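Local coordinates for CLIP-associating protein (Drosophila melanogaster, PDB 4G3A), which tracks microtubule plus ends and stabilises dynamic microtubules during mitosis, the chain here being its N-terminal TOG domain built of HEAT repeats, at residues A[9-13]-A[44-50]; A[129-133]-A[148-152]; A[203-207]-A[221-226]. One frame throughout, in Å; residues are numbered along the deposited sequence.

The three contacts follow one another along the chain without overlap, and they sample an all-helical TOG domain at its N-terminal part, its middle and its C-terminal part. Contact 1 joins helix 9-18 to the start of helix 47-58, where HEAT 1 begins. Contact 2 pairs helices 125-136 and 142-159 deep in the domain, its centre about 31 Å from that of contact 1. Another 22 Å on, centre to centre, contact 3 packs helix 203-208 against helix 215-229. Contacts 1 and 3 have centres 52 Å apart, on opposite sides of the chain's centre. No helix is shared, as expected of an elongated array held together by neighbour-to-neighbour packing.

Contact 1 of 3, residues A[9-13]-A[44-50]; sequences LDGFI and CTDMGFL
The opening turn of HEAT 1 meets the N-terminal helix 9-18 here, in the all-helical TOG domain: L9, D10 and I13 face the loop 44-46 and the first turn of helix 47-58. D10 supplies the polar part. D10 OD1 accepts the backbone N-H of T45 at 2.9 Å, through the syn lone pair and with an N-H...O angle of 161°. T45 OG1 adds a weak bond to the same D10 OD1 at 3.3 Å, so one carboxylate oxygen holds both the backbone and the side chain of T45. This fixes the loop just ahead of helix 47-58, whose N-cap is D46: D46 OD1 takes the N-H of G48 from above the carboxylate plane.

Beside the carboxylate the contact turns apolar. L9 CB lies 3.6 Å from C44 CB, and F34 and L35 of helix 21-36 also pack on L9. M47, a selenomethionine, leads off from the contact at its CB, yet M47 CE returns to 4.4 Å from L9 CD1.

I13 closes the other end with both of its branches. I13 CG1 stands beside the backbone N (chi1 -65°) and reaches L50 CB at 4.0 Å, the two side chains roughly perpendicular, with CD1 continuing toward C44. L50 in turn touches L76 of helix 63-80, which ties this junction to the next helix of the repeat. The second branch of I13 goes to F49 instead, and there I13 CG2 rests 3.9 Å from F49 CB.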
# COMPACT_ATOMS: atom_id res chain seq x y z
N LEU A 9 -26.67 3.91 1.61
CA LEU A 9 -25.76 3.55 0.52
C LEU A 9 -26.40 3.69 -0.86
O LEU A 9 -25.79 4.26 -1.77
CB LEU A 9 -25.24 2.13 0.72
CG LEU A 9 -23.82 1.99 1.26
CD1 LEU A 9 -22.94 1.45 0.16
CD2 LEU A 9 -23.28 3.32 1.77
N ASP A 10 -27.62 3.19 -1.02
CA ASP A 10 -28.30 3.27 -2.31
C ASP A 10 -28.40 4.71 -2.79
O ASP A 10 -28.23 5.00 -3.97
CB ASP A 10 -29.68 2.61 -2.23
CG ASP A 10 -29.61 1.10 -2.31
OD1 ASP A 10 -28.81 0.59 -3.12
OD2 ASP A 10 -30.36 0.42 -1.58
N GLY A 11 -28.68 5.62 -1.85
CA GLY A 11 -28.72 7.04 -2.15
C GLY A 11 -27.40 7.56 -2.70
O GLY A 11 -27.40 8.31 -3.68
N PHE A 12 -26.28 7.19 -2.08
CA PHE A 12 -24.98 7.60 -2.58
C PHE A 12 -24.75 7.03 -3.98
O PHE A 12 -24.37 7.75 -4.90
CB PHE A 12 -23.85 7.13 -1.65
CG PHE A 12 -23.67 8.00 -0.43
CD1 PHE A 12 -23.01 9.22 -0.53
CD2 PHE A 12 -24.14 7.59 0.80
CE1 PHE A 12 -22.84 10.02 0.59
CE2 PHE A 12 -23.97 8.39 1.92
CZ PHE A 12 -23.32 9.61 1.81
N ILE A 13 -24.99 5.73 -4.13
CA ILE A 13 -24.76 5.05 -5.40
C ILE A 13 -25.52 5.72 -6.55
O ILE A 13 -24.96 5.95 -7.63
CB ILE A 13 -25.18 3.57 -5.31
CG1 ILE A 13 -24.28 2.82 -4.32
CG2 ILE A 13 -25.14 2.93 -6.69
CD1 ILE A 13 -24.91 1.56 -3.77
N CYS A 44 -27.43 -2.21 1.04
CA CYS A 44 -27.70 -1.58 -0.25
C CYS A 44 -28.20 -2.64 -1.22
O CYS A 44 -28.30 -3.82 -0.87
CB CYS A 44 -26.46 -0.86 -0.80
SG CYS A 44 -25.04 -1.92 -1.18
N THR A 45 -28.49 -2.23 -2.45
CA THR A 45 -28.98 -3.16 -3.46
C THR A 45 -27.90 -4.14 -3.87
O THR A 45 -28.12 -5.35 -3.85
CB THR A 45 -29.47 -2.41 -4.71
OG1 THR A 45 -30.69 -1.73 -4.41
CG2 THR A 45 -29.70 -3.39 -5.86
N ASP A 46 -26.74 -3.62 -4.25
CA ASP A 46 -25.62 -4.43 -4.69
C ASP A 46 -24.33 -3.68 -4.40
O ASP A 46 -24.11 -2.59 -4.93
CB ASP A 46 -25.74 -4.75 -6.18
CG ASP A 46 -24.74 -5.78 -6.66
OD1 ASP A 46 -23.67 -5.93 -6.02
OD2 ASP A 46 -25.03 -6.44 -7.68
N MSE A 47 -23.49 -4.26 -3.55
CA MSE A 47 -22.24 -3.63 -3.13
C MSE A 47 -21.33 -3.33 -4.32
O MSE A 47 -20.63 -2.32 -4.34
CB MSE A 47 -21.52 -4.51 -2.10
CG MSE A 47 -20.17 -3.98 -1.66
SE MSE A 47 -20.25 -2.19 -0.88
CE MSE A 47 -21.20 -2.60 0.77
N GLY A 48 -21.36 -4.22 -5.31
CA GLY A 48 -20.59 -4.04 -6.52
C GLY A 48 -20.86 -2.70 -7.19
O GLY A 48 -19.97 -2.11 -7.79
N PHE A 49 -22.09 -2.22 -7.07
CA PHE A 49 -22.46 -0.93 -7.64
C PHE A 49 -21.68 0.21 -7.00
O PHE A 49 -21.30 1.17 -7.66
CB PHE A 49 -23.96 -0.67 -7.49
CG PHE A 49 -24.81 -1.41 -8.47
CD1 PHE A 49 -24.56 -1.33 -9.83
CD2 PHE A 49 -25.89 -2.16 -8.04
CE1 PHE A 49 -25.35 -2.00 -10.74
CE2 PHE A 49 -26.69 -2.83 -8.94
CZ PHE A 49 -26.42 -2.75 -10.29
N LEU A 50 -21.44 0.11 -5.69
CA LEU A 50 -20.67 1.14 -5.01
C LEU A 50 -19.22 1.04 -5.43
O LEU A 50 -18.57 2.06 -5.67
CB LEU A 50 -20.80 1.02 -3.49
CG LEU A 50 -19.95 2.05 -2.74
CD1 LEU A 50 -20.32 3.46 -3.16
CD2 LEU A 50 -20.10 1.88 -1.23

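Contact 2 of 3, residues A[129-133]-A[148-152]; sequences IDKLA and FLQTI
F148 pushes its ring against the backbone of helix 125-136 as well as its side chains. L132 CB sits 3.4 Å from F148 CE1, and L132 C lies over one face of the ring. At the far end, F148 CZ reaches A133 CA at 3.5 Å, with the A133 methyl close by. The ring gets this far across because CG points away from the backbone N (chi1 173°). I152 CG1, from the ring's own helix, lies 3.8 Å above the plane of the F148 ring, displaced from its centre.

One turn along, I129 divides its branches between two partners. I129 CG2 meets I152 CG1 at 4.0 Å, while I129 CD1 reaches T151 CG2 at 3.8 Å as the two side chains run antiparallel past one another. L132 CD1 approaches the same methyl, T151 CG2, from across, 3.9 Å away. T151 thus gives its methyl to the apolar interface and turns its hydroxyl elsewhere, where OG1 is hydrogen-bonded to Q111 OE1 and to the backbone O of E147.

Farther out, L114 of helix 104-119 touches both L132 and T151, and F137 meets the F148 ring edge-to-face. The segment axes are 10.8 Å apart and nearly antiparallel, at 165°. Two such helices, joined by a short link and packed through a buried apolar seam, make a helical hairpin of the kind that HEAT-like arrays stack, consistent with this TOG domain.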
# COMPACT_ATOMS: atom_id res chain seq x y z
N ILE A 129 1.88 -8.60 -0.01
CA ILE A 129 3.21 -8.07 -0.35
C ILE A 129 3.72 -8.72 -1.65
O ILE A 129 4.25 -8.03 -2.53
CB ILE A 129 4.22 -8.22 0.81
CG1 ILE A 129 3.71 -7.53 2.07
CG2 ILE A 129 5.59 -7.67 0.40
CD1 ILE A 129 3.38 -6.06 1.89
N ASP A 130 3.56 -10.03 -1.78
CA ASP A 130 3.95 -10.74 -3.00
C ASP A 130 3.24 -10.16 -4.22
O ASP A 130 3.85 -9.93 -5.27
CB ASP A 130 3.63 -12.24 -2.92
CG ASP A 130 4.55 -13.01 -1.98
OD1 ASP A 130 5.35 -12.39 -1.25
OD2 ASP A 130 4.45 -14.25 -1.98
N LYS A 131 1.94 -9.92 -4.09
CA LYS A 131 1.16 -9.38 -5.19
C LYS A 131 1.66 -7.98 -5.56
O LYS A 131 1.80 -7.65 -6.74
CB LYS A 131 -0.33 -9.33 -4.82
CG LYS A 131 -1.22 -8.90 -5.95
CD LYS A 131 -1.14 -9.89 -7.13
CE LYS A 131 -2.33 -9.69 -8.11
NZ LYS A 131 -2.14 -10.58 -9.29
N LEU A 132 1.93 -7.16 -4.56
CA LEU A 132 2.45 -5.83 -4.81
C LEU A 132 3.81 -5.92 -5.52
O LEU A 132 4.11 -5.12 -6.41
CB LEU A 132 2.63 -5.07 -3.50
CG LEU A 132 1.34 -4.69 -2.77
CD1 LEU A 132 1.67 -4.12 -1.41
CD2 LEU A 132 0.56 -3.69 -3.59
N ALA A 133 4.63 -6.86 -5.07
CA ALA A 133 6.00 -6.99 -5.57
C ALA A 133 6.00 -7.13 -7.09
O ALA A 133 6.83 -6.54 -7.79
CB ALA A 133 6.68 -8.19 -4.95
N PHE A 148 6.78 1.27 -2.13
CA PHE A 148 6.62 -0.16 -1.94
C PHE A 148 7.63 -0.72 -0.95
O PHE A 148 7.28 -1.56 -0.12
CB PHE A 148 6.65 -0.93 -3.27
CG PHE A 148 6.66 -2.42 -3.07
CD1 PHE A 148 5.65 -3.04 -2.34
CD2 PHE A 148 7.70 -3.20 -3.58
CE1 PHE A 148 5.66 -4.40 -2.13
CE2 PHE A 148 7.72 -4.58 -3.37
CZ PHE A 148 6.70 -5.17 -2.65
N LEU A 149 8.89 -0.27 -1.04
CA LEU A 149 9.89 -0.69 -0.05
C LEU A 149 9.40 -0.34 1.35
O LEU A 149 9.55 -1.13 2.27
CB LEU A 149 11.26 -0.07 -0.34
CG LEU A 149 11.94 -0.60 -1.62
CD1 LEU A 149 13.15 0.23 -2.01
CD2 LEU A 149 12.32 -2.08 -1.48
N GLN A 150 8.77 0.82 1.49
CA GLN A 150 8.26 1.24 2.78
C GLN A 150 7.08 0.37 3.22
O GLN A 150 6.92 0.09 4.41
CB GLN A 150 7.87 2.72 2.75
CG GLN A 150 7.40 3.27 4.09
CD GLN A 150 8.51 3.34 5.12
OE1 GLN A 150 8.36 2.85 6.24
NE2 GLN A 150 9.63 3.93 4.73
N THR A 151 6.27 -0.07 2.26
CA THR A 151 5.18 -0.98 2.57
C THR A 151 5.73 -2.27 3.17
O THR A 151 5.17 -2.82 4.11
CB THR A 151 4.35 -1.34 1.31
OG1 THR A 151 3.85 -0.14 0.70
CG2 THR A 151 3.20 -2.26 1.68
N ILE A 152 6.82 -2.76 2.59
CA ILE A 152 7.47 -3.96 3.12
C ILE A 152 7.94 -3.72 4.55
O ILE A 152 7.71 -4.54 5.45
CB ILE A 152 8.69 -4.34 2.28
CG1 ILE A 152 8.27 -4.80 0.88
CG2 ILE A 152 9.51 -5.42 3.00
CD1 ILE A 152 9.46 -5.06 -0.05

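Contact 3 of 3, residues A[203-207]-A[221-226]; sequences LRPDL and LEQKFD
The guanidinium of R204 carries F225 CB over one face and two acidic residues at its edge, and its plane stands 86° from that of the F225 ring. R204 NE makes a nearly straight bond to E222 OE1, 2.9 Å long at 172°. The oxygen lies almost in the guanidinium plane, but the arginine N-H reaches it on the anti side from somewhat out of the carboxylate plane. R204 NH2 gives its shorter bond, 2.7 Å, to D226 OD1, which it meets from above the carboxylate plane; a weak second bond links NH2 back to E222 OE1. A bend in the arginine chain at chi3 (87°) swings the group alongside helix 215-229, where it can reach both acids, which are one turn apart. D201 OD1 forms a salt bridge with R204 NH1, a third acid that probably helps balance the charge of the guanidinium.

The F225 ring has L221 O above one face, nearer its margin than its centre, while L207 CD1 comes in at its edge in plane, 3.7 Å from F225 CE1. R204 CG also lies near that plane. L203 CD2 touches F225 CZ, likewise at 3.7 Å, its side chain running crosswise to that of F225. L207 CD1 reaches on to L221 CD1 at 4.2 Å. Y196 of helix 182-199 stacks with the ring and touches L203 and R204, so the pair of helices sits against the preceding helix of the domain.

With an apolar side turned to Y196 and a salt-bridge network bordering it, this is an antiparallel helix-helix packing at the C-terminal part of the TOG domain's helical array.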
# COMPACT_ATOMS: atom_id res chain seq x y z
N LEU A 203 21.74 -12.41 7.87
CA LEU A 203 21.54 -11.60 6.67
C LEU A 203 22.89 -11.27 6.03
O LEU A 203 22.98 -11.11 4.81
CB LEU A 203 20.79 -10.31 7.01
CG LEU A 203 20.54 -9.34 5.85
CD1 LEU A 203 19.74 -10.01 4.76
CD2 LEU A 203 19.83 -8.08 6.33
N ARG A 204 23.95 -11.22 6.85
CA ARG A 204 25.27 -10.80 6.38
C ARG A 204 25.86 -11.73 5.31
O ARG A 204 26.26 -11.26 4.24
CB ARG A 204 26.23 -10.59 7.57
CG ARG A 204 25.54 -9.94 8.77
CD ARG A 204 26.46 -9.78 10.00
NE ARG A 204 27.18 -8.52 9.91
CZ ARG A 204 27.03 -7.50 10.75
NH1 ARG A 204 26.22 -7.58 11.78
NH2 ARG A 204 27.74 -6.40 10.55
N PRO A 205 25.93 -13.04 5.58
CA PRO A 205 26.43 -13.97 4.55
C PRO A 205 25.44 -14.13 3.39
O PRO A 205 25.84 -14.48 2.28
CB PRO A 205 26.59 -15.29 5.32
CG PRO A 205 25.67 -15.15 6.50
CD PRO A 205 25.75 -13.71 6.88
N ASP A 206 24.16 -13.90 3.65
CA ASP A 206 23.16 -13.89 2.59
C ASP A 206 23.51 -12.83 1.56
O ASP A 206 23.43 -13.06 0.36
CB ASP A 206 21.78 -13.56 3.16
CG ASP A 206 21.05 -14.78 3.68
OD1 ASP A 206 21.56 -15.91 3.49
OD2 ASP A 206 19.96 -14.61 4.27
N LEU A 207 23.85 -11.64 2.05
CA LEU A 207 24.20 -10.55 1.16
C LEU A 207 25.56 -10.80 0.54
O LEU A 207 25.83 -10.39 -0.58
CB LEU A 207 24.17 -9.21 1.89
CG LEU A 207 22.84 -8.81 2.51
CD1 LEU A 207 23.05 -7.66 3.51
CD2 LEU A 207 21.81 -8.43 1.43
N LEU A 221 26.58 -1.64 4.35
CA LEU A 221 25.44 -2.30 4.97
C LEU A 221 25.89 -2.91 6.30
O LEU A 221 25.20 -2.80 7.31
CB LEU A 221 24.87 -3.36 4.04
CG LEU A 221 24.03 -2.84 2.87
CD1 LEU A 221 23.79 -3.92 1.83
CD2 LEU A 221 22.71 -2.29 3.36
N GLU A 222 27.05 -3.55 6.29
CA GLU A 222 27.53 -4.16 7.53
C GLU A 222 27.82 -3.13 8.62
O GLU A 222 27.60 -3.40 9.80
CB GLU A 222 28.71 -5.11 7.28
CG GLU A 222 28.27 -6.35 6.52
CD GLU A 222 29.17 -7.55 6.77
OE1 GLU A 222 29.20 -8.03 7.92
OE2 GLU A 222 29.81 -8.02 5.80
N GLN A 223 28.27 -1.95 8.24
CA GLN A 223 28.45 -0.88 9.22
C GLN A 223 27.10 -0.51 9.82
O GLN A 223 26.98 -0.36 11.03
CB GLN A 223 29.12 0.35 8.60
CG GLN A 223 30.62 0.21 8.45
CD GLN A 223 31.23 1.34 7.64
OE1 GLN A 223 30.56 2.32 7.32
NE2 GLN A 223 32.51 1.20 7.30
N LYS A 224 26.09 -0.40 8.97
CA LYS A 224 24.76 -0.04 9.47
C LYS A 224 24.15 -1.12 10.38
O LYS A 224 23.48 -0.79 11.36
CB LYS A 224 23.84 0.32 8.31
CG LYS A 224 24.17 1.67 7.72
CD LYS A 224 23.53 1.89 6.37
CE LYS A 224 23.87 3.27 5.82
NZ LYS A 224 23.19 4.35 6.58
N PHE A 225 24.40 -2.38 10.07
CA PHE A 225 23.93 -3.46 10.94
C PHE A 225 24.63 -3.41 12.30
O PHE A 225 24.00 -3.57 13.35
CB PHE A 225 24.16 -4.83 10.29
CG PHE A 225 23.47 -5.00 8.96
CD1 PHE A 225 23.81 -6.05 8.12
CD2 PHE A 225 22.49 -4.11 8.55
CE1 PHE A 225 23.19 -6.20 6.90
CE2 PHE A 225 21.86 -4.26 7.32
CZ PHE A 225 22.21 -5.31 6.50
N ASP A 226 25.94 -3.18 12.28
CA ASP A 226 26.70 -3.09 13.52
C ASP A 226 26.09 -2.00 14.37
O ASP A 226 25.89 -2.17 15.57
CB ASP A 226 28.16 -2.74 13.24
CG ASP A 226 28.93 -3.89 12.62
OD1 ASP A 226 28.49 -5.04 12.77
OD2 ASP A 226 29.98 -3.62 12.00